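Local coordinates for protein benzoylformate Decarboxylase (Polynucleobacter necessarius, PDB 4K9Q) that binds thiamine diphosphate and magnesium and probably decarboxylates benzoylformate to benzaldehyde and carbon dioxide, at residues G438-T441 and G442-K446; L400-D403 and L404-V408; L482-V485 and A486-K489. All coordinates share one frame; numbering follows the deposited sequence.

Contact 1: G438-T441 and G442-K446; sequences GIYT and GVQQK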
loop_
_atom_site.group_PDB
_atom_site.type_symbol
_atom_site.label_atom_id
_atom_site.label_comp_id
_atom_site.label_asym_id
_atom_site.label_seq_id
_atom_site.Cartn_x
_atom_site.Cartn_y
_atom_site.Cartn_z
ATOM N N GLY A 438 31.552 2.542 1.010
ATOM C CA GLY A 438 31.706 1.651 2.151
ATOM C C GLY A 438 33.154 1.514 2.602
ATOM O O GLY A 438 33.423 1.267 3.776
ATOM N N ILE A 439 34.087 1.656 1.665
ATOM C CA ILE A 439 35.513 1.559 1.991
ATOM C C ILE A 439 35.889 2.504 3.132
ATOM O O ILE A 439 36.672 2.152 4.024
ATOM C CB ILE A 439 36.387 1.871 0.758
ATOM C CG1 ILE A 439 36.111 0.852 -0.353
ATOM C CG2 ILE A 439 37.866 1.855 1.126
ATOM C CD1 ILE A 439 36.803 1.194 -1.664
ATOM N N TYR A 440 35.316 3.703 3.112
ATOM C CA TYR A 440 35.598 4.702 4.128
ATOM C C TYR A 440 35.351 4.161 5.531
ATOM O O TYR A 440 36.141 4.386 6.442
ATOM C CB TYR A 440 34.744 5.944 3.892
ATOM C CG TYR A 440 35.049 7.084 4.841
ATOM C CD1 TYR A 440 36.259 7.777 4.762
ATOM C CD2 TYR A 440 34.133 7.472 5.810
ATOM C CE1 TYR A 440 36.541 8.826 5.628
ATOM C CE2 TYR A 440 34.402 8.519 6.676
ATOM C CZ TYR A 440 35.605 9.189 6.583
ATOM O OH TYR A 440 35.842 10.227 7.461
ATOM N N THR A 441 34.244 3.451 5.710
ATOM C CA THR A 441 33.912 2.926 7.030
ATOM C C THR A 441 34.931 1.872 7.445
ATOM O O THR A 441 35.354 1.833 8.599
ATOM C CB THR A 441 32.490 2.337 7.053
ATOM O OG1 THR A 441 31.558 3.372 6.717
ATOM C CG2 THR A 441 32.159 1.809 8.448
ATOM N N GLY A 442 35.324 1.026 6.502
ATOM C CA GLY A 442 36.377 0.052 6.750
ATOM C C GLY A 442 37.646 0.732 7.249
ATOM O O GLY A 442 38.241 0.321 8.235
ATOM N N VAL A 443 38.073 1.773 6.552
ATOM C CA VAL A 443 39.292 2.483 6.928
ATOM C C VAL A 443 39.154 3.155 8.300
ATOM O O VAL A 443 40.018 3.004 9.170
ATOM C CB VAL A 443 39.694 3.504 5.852
ATOM C CG1 VAL A 443 40.888 4.307 6.310
ATOM C CG2 VAL A 443 40.028 2.770 4.551
ATOM N N GLN A 444 38.059 3.881 8.496
ATOM C CA GLN A 444 37.861 4.635 9.727
ATOM C C GLN A 444 37.713 3.735 10.951
ATOM O O GLN A 444 38.158 4.095 12.044
ATOM C CB GLN A 444 36.656 5.578 9.602
ATOM C CG GLN A 444 36.882 6.729 8.644
ATOM C CD GLN A 444 37.989 7.647 9.106
ATOM O OE1 GLN A 444 38.065 8.005 10.282
ATOM N NE2 GLN A 444 38.864 8.020 8.188
ATOM N N GLN A 445 37.094 2.568 10.766
ATOM C CA GLN A 445 36.918 1.609 11.854
ATOM C C GLN A 445 38.122 0.672 11.998
ATOM O O GLN A 445 38.181 -0.129 12.931
ATOM C CB GLN A 445 35.638 0.784 11.658
ATOM C CG GLN A 445 34.355 1.605 11.631
ATOM C CD GLN A 445 34.048 2.278 12.967
ATOM O OE1 GLN A 445 34.227 1.687 14.033
ATOM N NE2 GLN A 445 33.587 3.520 12.908
ATOM N N LYS A 446 39.069 0.788 11.072
ATOM C CA LYS A 446 40.256 -0.074 11.029
ATOM C C LYS A 446 39.906 -1.562 10.951
ATOM O O LYS A 446 40.577 -2.401 11.549
ATOM C CB LYS A 446 41.180 0.223 12.220
ATOM C CG LYS A 446 41.648 1.669 12.258
ATOM C CD LYS A 446 42.560 1.942 13.443
ATOM C CE LYS A 446 43.091 3.362 13.383
ATOM N NZ LYS A 446 41.983 4.362 13.329
#
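V443 N donates to I439 O at 2.9 Å, Q444 N to Y440 O at 2.9 Å and Q445 N to T441 O at 2.9 Å, three successive i to i+4 bonds that make G438-T441 and G442-K446 two parts of one short alpha helix. The bond ahead of them, from G442 N to G438 O, is weak at 3.3 Å. At the other end K446 turns to positive phi with two bonds back into the last turn, a Schellman motif that terminates the helix. The helix belongs to the beta-alpha-beta crossover that joins the neighbouring parallel strands 423-428 and 449-455 of the C-terminal thiamine diphosphate-binding domain. Among its side chains, Y440 and Q444 stack ring on methylene. With Y440 CG anti to the backbone N (chi1 -175°), the ring extends so that Q444 CG lies over one face, 3.6 Å from the centroid and 17° off its normal, a CH-pi contact. A bend at chi2 brings the Q444 amide toward the phenol, with NE2 3.5 Å from Y440 CE1 and the amide and ring planes 28° apart. Y440 OH bonds to P480 O of the second subunit, against which Q444 also packs. On another flank T441 and Q445 run side by side, T441 CG2 3.9 Å from Q445 CG, and both touch helix 403-417. T441 OG1 is held by L43 O, while I439 CG2 meets V443 CG2 obliquely at 4.2 Å.

Contact 2: L400-D403 and L404-V408; sequences LGWD and LPAAV. With TPP (thiamine diphosphate), chain D.
The W402 indole lies flat against the methyl of A406: A406 CB is 3.4 Å from the centroid of the six-membered ring of W402, only 4° off the ring normal. This CH-pi contact over the face depends on the first torsion of W402, whose chi1 of -176° swings the indole away from its own backbone N and lays it over the first helical turn. The same two residues are tied by A406 N to W402 O at 2.9 Å, with the donor in the carbonyl plane, and A407 N follows to D403 O at 2.9 Å. P405 CG rests 3.3 Å from G401 O, where a proline in the opening turn costs no helical bond. W402 NE1 bonds to D55 OD2 on helix 47-61; an alanine at this position would probably uncover the A406 methyl and leave D55 without this donor. Ahead of the helix, L400 N donates to N3' of thiamine diphosphate at 3.1 Å. L400 CG packs against C4' of the cofactor's pyrimidine at 3.6 Å, and CD1 reaches C4 of its thiazolium at 3.4 Å. A branched apolar residue wedged between the two rings is the arrangement by which thiamine diphosphate enzymes hold their cofactor in the V conformation.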
loop_
_atom_site.group_PDB
_atom_site.type_symbol
_atom_site.label_atom_id
_atom_site.label_comp_id
_atom_site.label_asym_id
_atom_site.label_seq_id
_atom_site.Cartn_x
_atom_site.Cartn_y
_atom_site.Cartn_z
ATOM N N LEU A 400 23.495 -5.801 -6.523
ATOM C CA LEU A 400 24.855 -5.306 -6.402
ATOM C C LEU A 400 24.931 -4.092 -5.479
ATOM O O LEU A 400 23.983 -3.305 -5.382
ATOM C CB LEU A 400 25.417 -4.963 -7.785
ATOM C CG LEU A 400 25.450 -6.113 -8.786
ATOM C CD1 LEU A 400 26.071 -5.634 -10.107
ATOM C CD2 LEU A 400 26.241 -7.278 -8.205
ATOM N N GLY A 401 26.060 -3.956 -4.790
ATOM C CA GLY A 401 26.252 -2.887 -3.824
ATOM C C GLY A 401 26.115 -3.370 -2.386
ATOM O O GLY A 401 26.255 -2.593 -1.448
ATOM N N TRP A 402 25.840 -4.658 -2.206
ATOM C CA TRP A 402 25.657 -5.173 -0.853
ATOM C C TRP A 402 26.968 -5.664 -0.242
ATOM O O TRP A 402 27.257 -5.387 0.922
ATOM C CB TRP A 402 24.619 -6.299 -0.833
ATOM C CG TRP A 402 24.325 -6.785 0.555
ATOM C CD1 TRP A 402 23.470 -6.216 1.461
ATOM C CD2 TRP A 402 24.893 -7.928 1.201
ATOM N NE1 TRP A 402 23.468 -6.943 2.626
ATOM C CE2 TRP A 402 24.334 -7.999 2.493
ATOM C CE3 TRP A 402 25.827 -8.898 0.814
ATOM C CZ2 TRP A 402 24.677 -9.002 3.407
ATOM C CZ3 TRP A 402 26.160 -9.904 1.724
ATOM C CH2 TRP A 402 25.585 -9.942 3.003
ATOM N N ASP A 403 27.757 -6.391 -1.024
ATOM C CA ASP A 403 28.870 -7.156 -0.454
ATOM C C ASP A 403 30.043 -6.315 0.031
ATOM O O ASP A 403 30.662 -6.630 1.053
ATOM C CB ASP A 403 29.336 -8.253 -1.416
ATOM C CG ASP A 403 28.341 -9.408 -1.491
ATOM O OD1 ASP A 403 28.485 -10.349 -0.683
ATOM O OD2 ASP A 403 27.406 -9.357 -2.328
ATOM N N LEU A 404 30.355 -5.243 -0.691
ATOM C CA LEU A 404 31.457 -4.389 -0.283
ATOM C C LEU A 404 31.247 -3.836 1.137
ATOM O O LEU A 404 32.086 -4.047 2.009
ATOM C CB LEU A 404 31.722 -3.287 -1.314
ATOM C CG LEU A 404 32.968 -2.432 -1.060
ATOM C CD1 LEU A 404 33.380 -1.742 -2.345
ATOM C CD2 LEU A 404 32.724 -1.414 0.053
ATOM N N PRO A 405 30.119 -3.151 1.382
ATOM C CA PRO A 405 29.867 -2.739 2.768
ATOM C C PRO A 405 29.561 -3.907 3.724
ATOM O O PRO A 405 29.934 -3.842 4.902
ATOM C CB PRO A 405 28.688 -1.758 2.649
ATOM C CG PRO A 405 28.058 -2.059 1.312
ATOM C CD PRO A 405 29.168 -2.549 0.426
ATOM N N ALA A 406 28.928 -4.974 3.248
ATOM C CA ALA A 406 28.634 -6.082 4.163
ATOM C C ALA A 406 29.926 -6.683 4.732
ATOM O O ALA A 406 29.967 -7.099 5.901
ATOM C CB ALA A 406 27.782 -7.158 3.491
ATOM N N ALA A 407 30.977 -6.703 3.913
ATOM C CA ALA A 407 32.290 -7.172 4.346
ATOM C C ALA A 407 32.783 -6.389 5.555
ATOM O O ALA A 407 33.353 -6.966 6.484
ATOM C CB ALA A 407 33.299 -7.068 3.211
ATOM N N VAL A 408 32.576 -5.074 5.531
ATOM C CA VAL A 408 32.951 -4.235 6.667
ATOM C C VAL A 408 32.164 -4.651 7.905
ATOM O O VAL A 408 32.708 -4.711 9.002
ATOM C CB VAL A 408 32.752 -2.726 6.380
ATOM C CG1 VAL A 408 32.972 -1.906 7.645
ATOM C CG2 VAL A 408 33.691 -2.257 5.265
HETATM N "N1'" TPP D . 22.131 -2.976 -10.493
HETATM C "C2'" TPP D . 21.992 -3.594 -9.260
HETATM C CM2 TPP D . 21.780 -2.776 -8.021
HETATM N "N3'" TPP D . 22.028 -4.971 -9.150
HETATM C "C4'" TPP D . 22.211 -5.742 -10.271
HETATM N "N4'" TPP D . 22.230 -7.068 -10.160
HETATM C "C5'" TPP D . 22.389 -5.128 -11.512
HETATM C "C6'" TPP D . 22.332 -3.741 -11.632
HETATM C "C7'" TPP D . 22.588 -5.974 -12.743
HETATM N N3 TPP D . 23.868 -6.657 -12.875
HETATM C C2 TPP D . 24.076 -8.000 -12.603
HETATM S S1 TPP D . 25.583 -8.500 -12.869
HETATM C C5 TPP D . 26.029 -7.024 -13.353
HETATM C C4 TPP D . 25.009 -6.078 -13.332
HETATM C CM4 TPP D . 25.142 -4.629 -13.728
HETATM C C6 TPP D . 27.458 -6.871 -13.795
HETATM C C7 TPP D . 28.502 -7.143 -12.724
HETATM O O7 TPP D . 29.716 -6.693 -13.279
HETATM P PA TPP D . 31.114 -6.872 -12.506
HETATM O O1A TPP D . 30.910 -6.550 -11.053
HETATM O O2A TPP D . 32.160 -5.995 -13.117
HETATM O O3A TPP D . 31.399 -8.453 -12.571
HETATM P PB TPP D . 31.831 -9.339 -13.841
HETATM O O1B TPP D . 30.574 -9.941 -14.382
HETATM O O2B TPP D . 32.758 -10.407 -13.303
HETATM O O3B TPP D . 32.480 -8.499 -14.892
#

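Contact 3: L482-V485 and A486-K489; sequences LDIV and AQGK
The carboxylate of D483 caps the first turn of helix 484-490 through the backbone N of A486, a local N-cap contact in the C-terminal thiamine diphosphate-binding domain. This helix precedes strand 494-497, which lies at one edge of the parallel sheet within the chain. The evidence for the cap is A486 N to D483 OD1 at 3.0 Å, with an N-H...O angle of 164°. OD1 is met from above the carboxylate plane, 65° out of it. A chi1 of -175° at D483 carries the carboxylate back over the start of the helix, where CG also comes 3.6 Å from A486 CB. Its negative charge is probably stabilised by the helix end. Regular backbone bonds then take over: Q487 N to D483 O at 3.2 Å, G488 N to I484 O at 3.2 Å and K489 N to V485 O at 3.0 Å. The second subunit lies close by: the backbone of D483 is hydrogen-bonded to it, D483 packs on K489 of the second subunit, and K489 in turn packs on D483 of that subunit. Facing inward, I484 is buried against strands 449-455 and 517-523, and its side chain touches that of D429, which binds the magnesium ion. Q487 stretches out beyond CG and sends NE2 to Q433 OE1 on helix 429-434. Q487 OE1, which is hydrogen-bonded outside the two segments, also lies against both branches of I484, 3.7 Å from I484 CG1 and 3.8 Å from I484 CG2.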
loop_
_atom_site.group_PDB
_atom_site.type_symbol
_atom_site.label_atom_id
_atom_site.label_comp_id
_atom_site.label_asym_id
_atom_site.label_seq_id
_atom_site.Cartn_x
_atom_site.Cartn_y
_atom_site.Cartn_z
ATOM N N LEU A 482 38.136 3.525 -15.514
ATOM C CA LEU A 482 38.026 3.568 -14.052
ATOM C C LEU A 482 39.392 3.337 -13.437
ATOM O O LEU A 482 40.082 2.377 -13.796
ATOM C CB LEU A 482 37.068 2.507 -13.525
ATOM C CG LEU A 482 35.615 2.646 -13.949
ATOM C CD1 LEU A 482 34.851 1.387 -13.582
ATOM C CD2 LEU A 482 35.005 3.884 -13.302
ATOM N N ASP A 483 39.788 4.218 -12.521
ATOM C CA ASP A 483 41.043 4.027 -11.790
ATOM C C ASP A 483 40.666 3.569 -10.395
ATOM O O ASP A 483 40.377 4.375 -9.501
ATOM C CB ASP A 483 41.866 5.317 -11.728
ATOM C CG ASP A 483 43.240 5.115 -11.071
ATOM O OD1 ASP A 483 43.428 4.116 -10.343
ATOM O OD2 ASP A 483 44.137 5.961 -11.277
ATOM N N ILE A 484 40.638 2.258 -10.218
ATOM C CA ILE A 484 40.166 1.693 -8.971
ATOM C C ILE A 484 41.194 1.854 -7.851
ATOM O O ILE A 484 40.824 1.948 -6.687
ATOM C CB ILE A 484 39.732 0.234 -9.186
ATOM C CG1 ILE A 484 38.602 0.216 -10.231
ATOM C CG2 ILE A 484 39.276 -0.399 -7.875
ATOM C CD1 ILE A 484 38.033 -1.157 -10.522
ATOM N N VAL A 485 42.480 1.919 -8.198
ATOM C CA VAL A 485 43.497 2.240 -7.195
ATOM C C VAL A 485 43.193 3.598 -6.571
ATOM O O VAL A 485 43.221 3.749 -5.350
ATOM C CB VAL A 485 44.908 2.233 -7.798
ATOM C CG1 VAL A 485 45.937 2.746 -6.788
ATOM C CG2 VAL A 485 45.256 0.824 -8.291
ATOM N N ALA A 486 42.867 4.576 -7.414
ATOM C CA ALA A 486 42.510 5.908 -6.923
ATOM C C ALA A 486 41.267 5.889 -6.040
ATOM O O ALA A 486 41.166 6.685 -5.107
ATOM C CB ALA A 486 42.343 6.888 -8.083
ATOM N N GLN A 487 40.324 4.983 -6.317
ATOM C CA GLN A 487 39.133 4.842 -5.468
ATOM C C GLN A 487 39.500 4.401 -4.050
ATOM O O GLN A 487 38.973 4.935 -3.074
ATOM C CB GLN A 487 38.105 3.879 -6.083
ATOM C CG GLN A 487 37.490 4.408 -7.360
ATOM C CD GLN A 487 36.484 3.459 -8.001
ATOM O OE1 GLN A 487 36.562 2.237 -7.849
ATOM N NE2 GLN A 487 35.541 4.028 -8.736
ATOM N N GLY A 488 40.408 3.436 -3.941
ATOM C CA GLY A 488 40.916 3.019 -2.645
ATOM C C GLY A 488 41.602 4.168 -1.914
ATOM O O GLY A 488 41.359 4.397 -0.729
ATOM N N LYS A 489 42.463 4.891 -2.629
ATOM C CA LYS A 489 43.182 6.033 -2.070
ATOM C C LYS A 489 42.213 7.116 -1.591
ATOM O O LYS A 489 42.421 7.742 -0.548
ATOM C CB LYS A 489 44.150 6.601 -3.114
ATOM C CG LYS A 489 44.957 7.802 -2.644
ATOM C CD LYS A 489 45.871 8.314 -3.749
ATOM C CE LYS A 489 46.649 9.545 -3.303
ATOM N NZ LYS A 489 47.626 10.003 -4.341
#

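Contacts 1 and 2 lie on adjacent helices of one domain, their centres about 12 Å apart, and they touch: L404 CD2 comes 3.7 Å from I439 N, and V408 CG2 comes 3.8 Å from G442 CA. Contact 3 stands apart within the chain, its centre about 15 Å from that of contact 1 and about 17 Å from that of contact 2. Contacts 1 and 3 are nevertheless joined across the subunit interface, where Y440 packs on L482 of the second subunit. Toward the cofactor, contact 2 touches thiamine diphosphate directly through L400, whereas in contact 3 the I484 side chain is about 8 Å from both thiamine diphosphate and magnesium, and touches D429, a magnesium ligand.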